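Local structure of BAG family molecular chaperone regulator 4 (Arabidopsis thaliana, 4HWH) at residues E44-Q49 and N75-V80; E38-A43 and K82-C87; V7-G12 and L50-G55. The protein binds the ATPase domain of HSP70/HSC70 chaperones through its BAG domain, probably as a co-chaperone regulating programmed cell death and stress responses. All coordinates share one frame; numbering follows the deposited sequence.

Interaction 1: residues E44-Q49 and N75-V80; sequences ELLMRQ and NLQEAV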
loop_
_atom_site.group_PDB
_atom_site.type_symbol
_atom_site.label_atom_id
_atom_site.label_comp_id
_atom_site.label_asym_id
_atom_site.label_seq_id
_atom_site.Cartn_x
_atom_site.Cartn_y
_atom_site.Cartn_z
ATOM N N GLU A 44 5.995 -4.113 -2.582
ATOM C CA GLU A 44 6.771 -3.404 -3.591
ATOM C C GLU A 44 5.990 -2.235 -4.195
ATOM O O GLU A 44 6.530 -1.141 -4.380
ATOM C CB GLU A 44 7.224 -4.364 -4.696
ATOM C CG GLU A 44 7.634 -3.674 -5.993
ATOM C CD GLU A 44 8.859 -2.788 -5.840
ATOM O OE1 GLU A 44 9.601 -2.949 -4.848
ATOM O OE2 GLU A 44 9.082 -1.925 -6.716
ATOM N N LEU A 45 4.719 -2.464 -4.509
ATOM C CA LEU A 45 3.934 -1.426 -5.158
ATOM C C LEU A 45 3.664 -0.272 -4.202
ATOM O O LEU A 45 3.599 0.883 -4.614
ATOM C CB LEU A 45 2.636 -1.995 -5.727
ATOM C CG LEU A 45 2.838 -2.943 -6.916
ATOM C CD1 LEU A 45 1.515 -3.565 -7.335
ATOM C CD2 LEU A 45 3.487 -2.207 -8.087
ATOM N N LEU A 46 3.518 -0.589 -2.920
ATOM C CA LEU A 46 3.385 0.444 -1.902
ATOM C C LEU A 46 4.657 1.285 -1.819
ATOM O O LEU A 46 4.595 2.504 -1.686
ATOM C CB LEU A 46 3.061 -0.179 -0.546
ATOM C CG LEU A 46 1.636 -0.720 -0.416
ATOM C CD1 LEU A 46 1.506 -1.611 0.812
ATOM C CD2 LEU A 46 0.629 0.425 -0.362
ATOM N N MET A 47 5.811 0.629 -1.905
ATOM C CA MET A 47 7.091 1.337 -1.880
ATOM C C MET A 47 7.246 2.271 -3.081
ATOM O O MET A 47 7.794 3.367 -2.963
ATOM C CB MET A 47 8.253 0.343 -1.812
ATOM C CG MET A 47 8.333 -0.399 -0.481
ATOM S SD MET A 47 9.778 -1.469 -0.334
ATOM C CE MET A 47 9.432 -2.306 1.213
ATOM N N ARG A 48 6.752 1.839 -4.235
ATOM C CA ARG A 48 6.807 2.665 -5.434
ATOM C C ARG A 48 5.964 3.924 -5.258
ATOM O O ARG A 48 6.338 5.004 -5.717
ATOM C CB ARG A 48 6.332 1.868 -6.651
ATOM C CG ARG A 48 7.291 0.768 -7.080
ATOM C CD ARG A 48 8.415 1.330 -7.936
ATOM N NE ARG A 48 7.898 1.941 -9.156
ATOM C CZ ARG A 48 8.597 2.752 -9.944
ATOM N NH1 ARG A 48 8.036 3.262 -11.032
ATOM N NH2 ARG A 48 9.850 3.057 -9.642
ATOM N N GLN A 49 4.820 3.784 -4.592
ATOM C CA GLN A 49 3.969 4.937 -4.335
ATOM C C GLN A 49 4.650 5.893 -3.362
ATOM O O GLN A 49 4.510 7.109 -3.479
ATOM C CB GLN A 49 2.582 4.512 -3.839
ATOM C CG GLN A 49 1.743 3.838 -4.918
ATOM C CD GLN A 49 1.634 4.675 -6.186
ATOM O OE1 GLN A 49 1.298 5.860 -6.138
ATOM N NE2 GLN A 49 1.910 4.058 -7.326
ATOM N N ASN A 75 0.990 2.320 7.188
ATOM C CA ASN A 75 0.010 1.445 7.826
ATOM C C ASN A 75 -0.270 0.194 7.000
ATOM O O ASN A 75 -0.339 -0.910 7.535
ATOM C CB ASN A 75 -1.289 2.201 8.096
ATOM C CG ASN A 75 -1.159 3.185 9.240
ATOM O OD1 ASN A 75 -0.144 3.210 9.939
ATOM N ND2 ASN A 75 -2.189 4.002 9.440
ATOM N N LEU A 76 -0.432 0.373 5.693
ATOM C CA LEU A 76 -0.632 -0.760 4.797
ATOM C C LEU A 76 0.583 -1.686 4.782
ATOM O O LEU A 76 0.440 -2.908 4.749
ATOM C CB LEU A 76 -0.966 -0.278 3.380
ATOM C CG LEU A 76 -2.328 0.419 3.284
ATOM C CD1 LEU A 76 -2.538 1.063 1.917
ATOM C CD2 LEU A 76 -3.443 -0.568 3.587
ATOM N N GLN A 77 1.779 -1.104 4.813
ATOM C CA GLN A 77 2.999 -1.898 4.817
ATOM C C GLN A 77 3.032 -2.810 6.039
ATOM O O GLN A 77 3.410 -3.980 5.950
ATOM C CB GLN A 77 4.235 -0.995 4.797
ATOM C CG GLN A 77 4.468 -0.254 3.480
ATOM C CD GLN A 77 5.660 0.695 3.547
ATOM O OE1 GLN A 77 5.655 1.667 4.305
ATOM N NE2 GLN A 77 6.686 0.415 2.751
ATOM N N GLU A 78 2.632 -2.267 7.182
ATOM C CA GLU A 78 2.581 -3.046 8.412
ATOM C C GLU A 78 1.565 -4.174 8.293
ATOM O O GLU A 78 1.829 -5.301 8.700
ATOM C CB GLU A 78 2.240 -2.149 9.603
ATOM C CG GLU A 78 3.320 -1.132 9.929
ATOM C CD GLU A 78 3.002 -0.313 11.166
ATOM O OE1 GLU A 78 1.989 -0.611 11.834
ATOM O OE2 GLU A 78 3.768 0.628 11.466
ATOM N N ALA A 79 0.403 -3.869 7.724
ATOM C CA ALA A 79 -0.628 -4.883 7.535
ATOM C C ALA A 79 -0.131 -6.019 6.639
ATOM O O ALA A 79 -0.403 -7.191 6.903
ATOM C CB ALA A 79 -1.892 -4.261 6.963
ATOM N N VAL A 80 0.600 -5.670 5.584
ATOM C CA VAL A 80 1.140 -6.678 4.673
ATOM C C VAL A 80 2.190 -7.543 5.367
ATOM O O VAL A 80 2.183 -8.768 5.231
ATOM C CB VAL A 80 1.729 -6.043 3.397
ATOM C CG1 VAL A 80 2.494 -7.083 2.581
ATOM C CG2 VAL A 80 0.610 -5.419 2.558
#

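Interaction 2: residues E38-A43 and K82-C87; sequences EFDMAA and KLKARC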
loop_
_atom_site.group_PDB
_atom_site.type_symbol
_atom_site.label_atom_id
_atom_site.label_comp_id
_atom_site.label_asym_id
_atom_site.label_seq_id
_atom_site.Cartn_x
_atom_site.Cartn_y
_atom_site.Cartn_z
ATOM N N GLU A 38 2.429 -12.520 -3.710
ATOM C CA GLU A 38 1.308 -11.598 -3.542
ATOM C C GLU A 38 1.660 -10.547 -2.495
ATOM O O GLU A 38 1.459 -9.353 -2.707
ATOM C CB GLU A 38 0.029 -12.327 -3.118
ATOM C CG GLU A 38 -0.343 -13.523 -3.962
ATOM C CD GLU A 38 -0.395 -13.207 -5.442
ATOM O OE1 GLU A 38 -0.820 -12.095 -5.816
ATOM O OE2 GLU A 38 -0.010 -14.085 -6.234
ATOM N N PHE A 39 2.174 -11.001 -1.356
ATOM C CA PHE A 39 2.540 -10.089 -0.279
ATOM C C PHE A 39 3.704 -9.200 -0.701
ATOM O O PHE A 39 3.718 -8.002 -0.421
ATOM C CB PHE A 39 2.907 -10.867 0.984
ATOM C CG PHE A 39 1.848 -11.830 1.428
ATOM C CD1 PHE A 39 0.567 -11.386 1.715
ATOM C CD2 PHE A 39 2.132 -13.178 1.561
ATOM C CE1 PHE A 39 -0.415 -12.270 2.124
ATOM C CE2 PHE A 39 1.154 -14.069 1.968
ATOM C CZ PHE A 39 -0.122 -13.611 2.250
ATOM N N ASP A 40 4.679 -9.790 -1.383
ATOM C CA ASP A 40 5.857 -9.042 -1.792
ATOM C C ASP A 40 5.545 -8.025 -2.885
ATOM O O ASP A 40 6.060 -6.909 -2.861
ATOM C CB ASP A 40 6.981 -9.992 -2.213
ATOM C CG ASP A 40 7.622 -10.682 -1.025
ATOM O OD1 ASP A 40 7.425 -10.205 0.110
ATOM O OD2 ASP A 40 8.321 -11.693 -1.220
ATOM N N MET A 41 4.697 -8.397 -3.838
ATOM C CA MET A 41 4.282 -7.443 -4.861
ATOM C C MET A 41 3.500 -6.284 -4.248
ATOM O O MET A 41 3.693 -5.129 -4.632
ATOM C CB MET A 41 3.445 -8.121 -5.946
ATOM C CG MET A 41 4.242 -8.955 -6.929
ATOM S SD MET A 41 3.215 -9.461 -8.330
ATOM C CE MET A 41 2.108 -10.622 -7.539
ATOM N N ALA A 42 2.611 -6.585 -3.304
ATOM C CA ALA A 42 1.855 -5.521 -2.644
ATOM C C ALA A 42 2.809 -4.576 -1.915
ATOM O O ALA A 42 2.660 -3.354 -1.973
ATOM C CB ALA A 42 0.822 -6.102 -1.674
ATOM N N ALA A 43 3.789 -5.149 -1.225
ATOM C CA ALA A 43 4.764 -4.342 -0.501
ATOM C C ALA A 43 5.574 -3.498 -1.483
ATOM O O ALA A 43 5.803 -2.309 -1.256
ATOM C CB ALA A 43 5.683 -5.232 0.339
ATOM N N LYS A 82 2.356 -8.248 8.455
ATOM C CA LYS A 82 1.641 -9.114 9.384
ATOM C C LYS A 82 1.053 -10.320 8.662
ATOM O O LYS A 82 1.172 -11.447 9.133
ATOM C CB LYS A 82 0.539 -8.338 10.110
ATOM C CG LYS A 82 1.029 -7.491 11.279
ATOM C CD LYS A 82 2.388 -6.875 10.985
ATOM C CE LYS A 82 2.681 -5.680 11.874
ATOM N NZ LYS A 82 3.934 -4.995 11.443
ATOM N N LEU A 83 0.417 -10.078 7.521
ATOM C CA LEU A 83 -0.114 -11.161 6.703
ATOM C C LEU A 83 0.979 -12.130 6.279
ATOM O O LEU A 83 0.823 -13.344 6.392
ATOM C CB LEU A 83 -0.796 -10.607 5.455
ATOM C CG LEU A 83 -2.218 -10.086 5.614
ATOM C CD1 LEU A 83 -2.797 -9.768 4.247
ATOM C CD2 LEU A 83 -3.064 -11.119 6.333
ATOM N N LYS A 84 2.077 -11.589 5.765
ATOM C CA LYS A 84 3.179 -12.421 5.310
ATOM C C LYS A 84 3.696 -13.271 6.464
ATOM O O LYS A 84 3.903 -14.476 6.319
ATOM C CB LYS A 84 4.306 -11.567 4.728
ATOM C CG LYS A 84 5.412 -12.387 4.081
ATOM C CD LYS A 84 6.466 -11.507 3.434
ATOM C CE LYS A 84 7.541 -12.353 2.779
ATOM N NZ LYS A 84 8.571 -11.515 2.110
ATOM N N ALA A 85 3.892 -12.638 7.615
ATOM C CA ALA A 85 4.359 -13.346 8.801
ATOM C C ALA A 85 3.380 -14.451 9.194
ATOM O O ALA A 85 3.789 -15.569 9.505
ATOM C CB ALA A 85 4.562 -12.379 9.949
ATOM N N ARG A 86 2.089 -14.135 9.170
ATOM C CA ARG A 86 1.051 -15.112 9.489
ATOM C C ARG A 86 1.121 -16.341 8.589
ATOM O O ARG A 86 0.808 -17.451 9.017
ATOM C CB ARG A 86 -0.342 -14.481 9.385
ATOM C CG ARG A 86 -0.968 -14.089 10.717
ATOM C CD ARG A 86 -0.491 -12.729 11.206
ATOM N NE ARG A 86 0.913 -12.733 11.604
ATOM C CZ ARG A 86 1.531 -11.697 12.165
ATOM N NH1 ARG A 86 0.868 -10.573 12.398
ATOM N NH2 ARG A 86 2.812 -11.785 12.496
ATOM N N CYS A 87 1.527 -16.136 7.342
ATOM C CA CYS A 87 1.574 -17.216 6.362
ATOM C C CYS A 87 2.958 -17.846 6.265
ATOM O O CYS A 87 3.176 -18.760 5.470
ATOM C CB CYS A 87 1.132 -16.708 4.992
ATOM S SG CYS A 87 -0.557 -16.079 4.969
HETATM O O HOH W 1 9.860 -13.340 0.510
#

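Interaction 3: residues V7-G12 and L50-G55; sequences VNAVTG and LLKLDG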
loop_
_atom_site.group_PDB
_atom_site.type_symbol
_atom_site.label_atom_id
_atom_site.label_comp_id
_atom_site.label_asym_id
_atom_site.label_seq_id
_atom_site.Cartn_x
_atom_site.Cartn_y
_atom_site.Cartn_z
ATOM N N VAL A 7 -0.502 14.098 -5.964
ATOM C CA VAL A 7 -0.846 13.423 -4.719
ATOM C C VAL A 7 -2.144 12.644 -4.888
ATOM O O VAL A 7 -2.258 11.504 -4.441
ATOM C CB VAL A 7 -0.979 14.411 -3.545
ATOM C CG1 VAL A 7 -1.365 13.670 -2.274
ATOM C CG2 VAL A 7 0.322 15.168 -3.341
ATOM N N ASN A 8 -3.119 13.265 -5.541
ATOM C CA ASN A 8 -4.385 12.603 -5.833
ATOM C C ASN A 8 -4.174 11.339 -6.655
ATOM O O ASN A 8 -4.844 10.329 -6.440
ATOM C CB ASN A 8 -5.331 13.552 -6.574
ATOM C CG ASN A 8 -5.789 14.710 -5.709
ATOM O OD1 ASN A 8 -5.692 14.660 -4.483
ATOM N ND2 ASN A 8 -6.295 15.761 -6.346
ATOM N N ALA A 9 -3.239 11.404 -7.598
ATOM C CA ALA A 9 -2.897 10.249 -8.424
ATOM C C ALA A 9 -2.367 9.108 -7.566
ATOM O O ALA A 9 -2.722 7.949 -7.765
ATOM C CB ALA A 9 -1.875 10.635 -9.481
ATOM N N VAL A 10 -1.503 9.440 -6.614
ATOM C CA VAL A 10 -0.979 8.431 -5.706
ATOM C C VAL A 10 -2.100 7.856 -4.846
ATOM O O VAL A 10 -2.199 6.640 -4.674
ATOM C CB VAL A 10 0.115 9.002 -4.798
ATOM C CG1 VAL A 10 0.420 8.028 -3.670
ATOM C CG2 VAL A 10 1.361 9.290 -5.610
ATOM N N THR A 11 -2.943 8.735 -4.315
ATOM C CA THR A 11 -4.056 8.315 -3.470
ATOM C C THR A 11 -4.922 7.274 -4.174
ATOM O O THR A 11 -5.325 6.279 -3.574
ATOM C CB THR A 11 -4.925 9.513 -3.041
ATOM O OG1 THR A 11 -4.172 10.351 -2.157
ATOM C CG2 THR A 11 -6.179 9.040 -2.328
ATOM N N GLY A 12 -5.199 7.507 -5.452
ATOM C CA GLY A 12 -5.998 6.580 -6.232
ATOM C C GLY A 12 -5.339 5.218 -6.328
ATOM O O GLY A 12 -6.008 4.184 -6.300
ATOM N N LEU A 50 5.405 5.339 -2.419
ATOM C CA LEU A 50 6.147 6.147 -1.460
ATOM C C LEU A 50 7.213 6.967 -2.186
ATOM O O LEU A 50 7.414 8.145 -1.894
ATOM C CB LEU A 50 6.797 5.249 -0.406
ATOM C CG LEU A 50 7.161 5.865 0.941
ATOM C CD1 LEU A 50 5.936 6.495 1.586
ATOM C CD2 LEU A 50 7.765 4.802 1.852
ATOM N N LEU A 51 7.891 6.336 -3.138
ATOM C CA LEU A 51 8.902 7.020 -3.938
ATOM C C LEU A 51 8.288 8.160 -4.738
ATOM O O LEU A 51 8.877 9.235 -4.858
ATOM C CB LEU A 51 9.593 6.037 -4.883
ATOM C CG LEU A 51 10.560 5.050 -4.234
ATOM C CD1 LEU A 51 11.039 4.041 -5.267
ATOM C CD2 LEU A 51 11.729 5.794 -3.619
ATOM N N LYS A 52 7.103 7.918 -5.288
ATOM C CA LYS A 52 6.395 8.940 -6.045
ATOM C C LYS A 52 6.116 10.153 -5.160
ATOM O O LYS A 52 6.386 11.286 -5.550
ATOM C CB LYS A 52 5.094 8.379 -6.628
ATOM C CG LYS A 52 4.368 9.349 -7.554
ATOM C CD LYS A 52 3.336 8.639 -8.421
ATOM C CE LYS A 52 2.684 9.605 -9.405
ATOM N NZ LYS A 52 1.639 8.953 -10.246
ATOM N N LEU A 53 5.590 9.909 -3.963
ATOM C CA LEU A 53 5.342 10.987 -3.010
ATOM C C LEU A 53 6.630 11.727 -2.652
ATOM O O LEU A 53 6.628 12.948 -2.510
ATOM C CB LEU A 53 4.668 10.454 -1.740
ATOM C CG LEU A 53 3.218 9.967 -1.849
ATOM C CD1 LEU A 53 2.808 9.210 -0.593
ATOM C CD2 LEU A 53 2.266 11.128 -2.105
ATOM N N ASP A 54 7.726 10.985 -2.500
ATOM C CA ASP A 54 9.015 11.585 -2.155
ATOM C C ASP A 54 9.438 12.639 -3.172
ATOM O O ASP A 54 10.112 13.610 -2.830
ATOM C CB ASP A 54 10.112 10.518 -2.063
ATOM C CG ASP A 54 10.007 9.674 -0.812
ATOM O OD1 ASP A 54 9.327 10.100 0.146
ATOM O OD2 ASP A 54 10.614 8.580 -0.791
ATOM N N GLY A 55 9.049 12.436 -4.427
ATOM C CA GLY A 55 9.448 13.325 -5.501
ATOM C C GLY A 55 8.487 14.476 -5.736
ATOM O O GLY A 55 8.741 15.337 -6.576
#

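Interaction 1: residues E44-Q49 and N75-V80
L46 of helix 36-54 points at L76 and V80 of helix 63-86 and carries the apolar contact. Its CD1 lies 3.8 Å from CB of L76, and its CD2 lies 4.0 Å from CD1 of the same leucine, which therefore meets both methyl branches while the two side chains cross at about a right angle. CD1 of L46 also approaches the backbone N of Q77, at 4.0 Å, and more loosely CG2 of V80, at 4.3 Å. This fan of partners follows from the first torsion of L46, which sets CG anti to the carbonyl carbon (chi1 -73°) and sends the branch out to the facing helix. With L46 cut back to an alanine, L76 and V80 would probably lose the apolar cover they receive from helix 36-54, and a gap would open between the two helices.

The second kind of contact pairs an amide with a thioether chain at the outer margin. The extended arm of Q77 brings NE2 to 3.7 Å from CG of M47, and CE of M47 lies 4.2 Å from the same nitrogen. The two chains cross nearly perpendicularly, in van der Waals contact.

On the inner side, L76 and V80 also touch V14 and V21 of helix 3-29, so the leucine-valine layer is shared by three helices. The segment axes approach to 10.2 Å at 166°, nearly antiparallel, with L46 and Q77 in register. Such apolar packing between antiparallel neighbours is characteristic of the three-helix bundle of the BAG domain.

Interaction 2: residues E38-A43 and K82-C87
The ring of F39 lies against the backbone and side chains of helix 63-86 near its C-terminal end. K84 presents its CA over one face, 4.2 Å from the F39 ring centroid and 19° off the ring normal, a CH-pi contact. At the ring's CE1, CB of L83 packs at 3.7 Å. C87 approaches obliquely, its SG 3.7 Å from CZ of F39, a sulfur-aromatic contact. L83, K84 and C87, spaced over about one helical turn, thus surround part of the ring, and the torsion that places CG of F39 anti to the carbonyl carbon extends the ring toward them.

Beside this apolar patch, D40 and K84 form a salt bridge. NZ of K84 donates to OD1 of D40 at 2.7 Å, taking the syn lone pair, on the side of the other carboxylate oxygen. A water closes the pair into a small ring: it donates to OD2 of D40 at 2.8 Å and accepts from NZ of K84 at 2.7 Å. Both carboxylate oxygens are thereby engaged, one directly and one through solvent. The lysine gets there because its chain is fully extended, with CG anti to the backbone nitrogen (chi1 -173°), so that CB still packs on F39 while the ammonium group reaches the aspartate.

Farther out, helix 3-29 covers the inner side: L83 touches L24 and E25, and C87 touches V28. The segments of helices 36-54 and 63-86 run antiparallel at 164°, axes 10.0 Å apart, with F39 and K84 in register, and L24 meets E38 as well as L83, so that helix 3-29 bridges both partners at this end of the bundle.

Interaction 3: residues V7-G12 and L50-G55
V10 of helix 3-29 packs on K52 and L53 of helix 36-54, one of the helix-helix faces of the BAG-domain three-helix bundle. The two segments are antiparallel at 171°, their axes 10.1 Å apart.

From its CB outward, K52 runs along the V10 side chain in the opposite direction. CB of K52 lies 4.0 Å from CG2 of V10, CG closes to 3.6 Å of that methyl, and CE draws back again to 4.0 Å. At the tip, NZ of K52 comes to 4.0 Å from CB of A9, so the charged end sits beside an exposed alanine while the aliphatic stem shields the valine. The fully extended chain (chi1 -174°) makes this lengthwise cover possible.

L53 meets the other branch of V10: its CG lies 3.9 Å from CG1. The leucine's CD2 reaches V7 CG1 more loosely. Beyond the pair, L53 touches V70 and V7 touches Q65, both of helix 63-86, which places this buried layer among all three helices. The tightest spot is on the lysine side, where CD of K52 presses to 3.5 Å from CG2 of V10, closer than usual for two carbons.

From the N terminus, helix 3-29 enters first through 7-12, whose partner 50-55 closes interaction 3 and ties helix 3-29 to helix 36-54. Before 50-55 is reached, the chain passes 38-43 and then 44-49, both of which pair with helix 63-86. Segment 75-80 closes interaction 1, and 82-87 closes interaction 2 around it, so interaction 1 nests inside interaction 2, and both join helices 36-54 and 63-86. Interaction 3 crosses both. Neighbours touch: V80 packs on F39 and A42, and Q49 on V10. Interactions 2 and 3 lie about 22 Å apart between centres, on opposite sides of the chain's centre, with helix 36-54 common to all three.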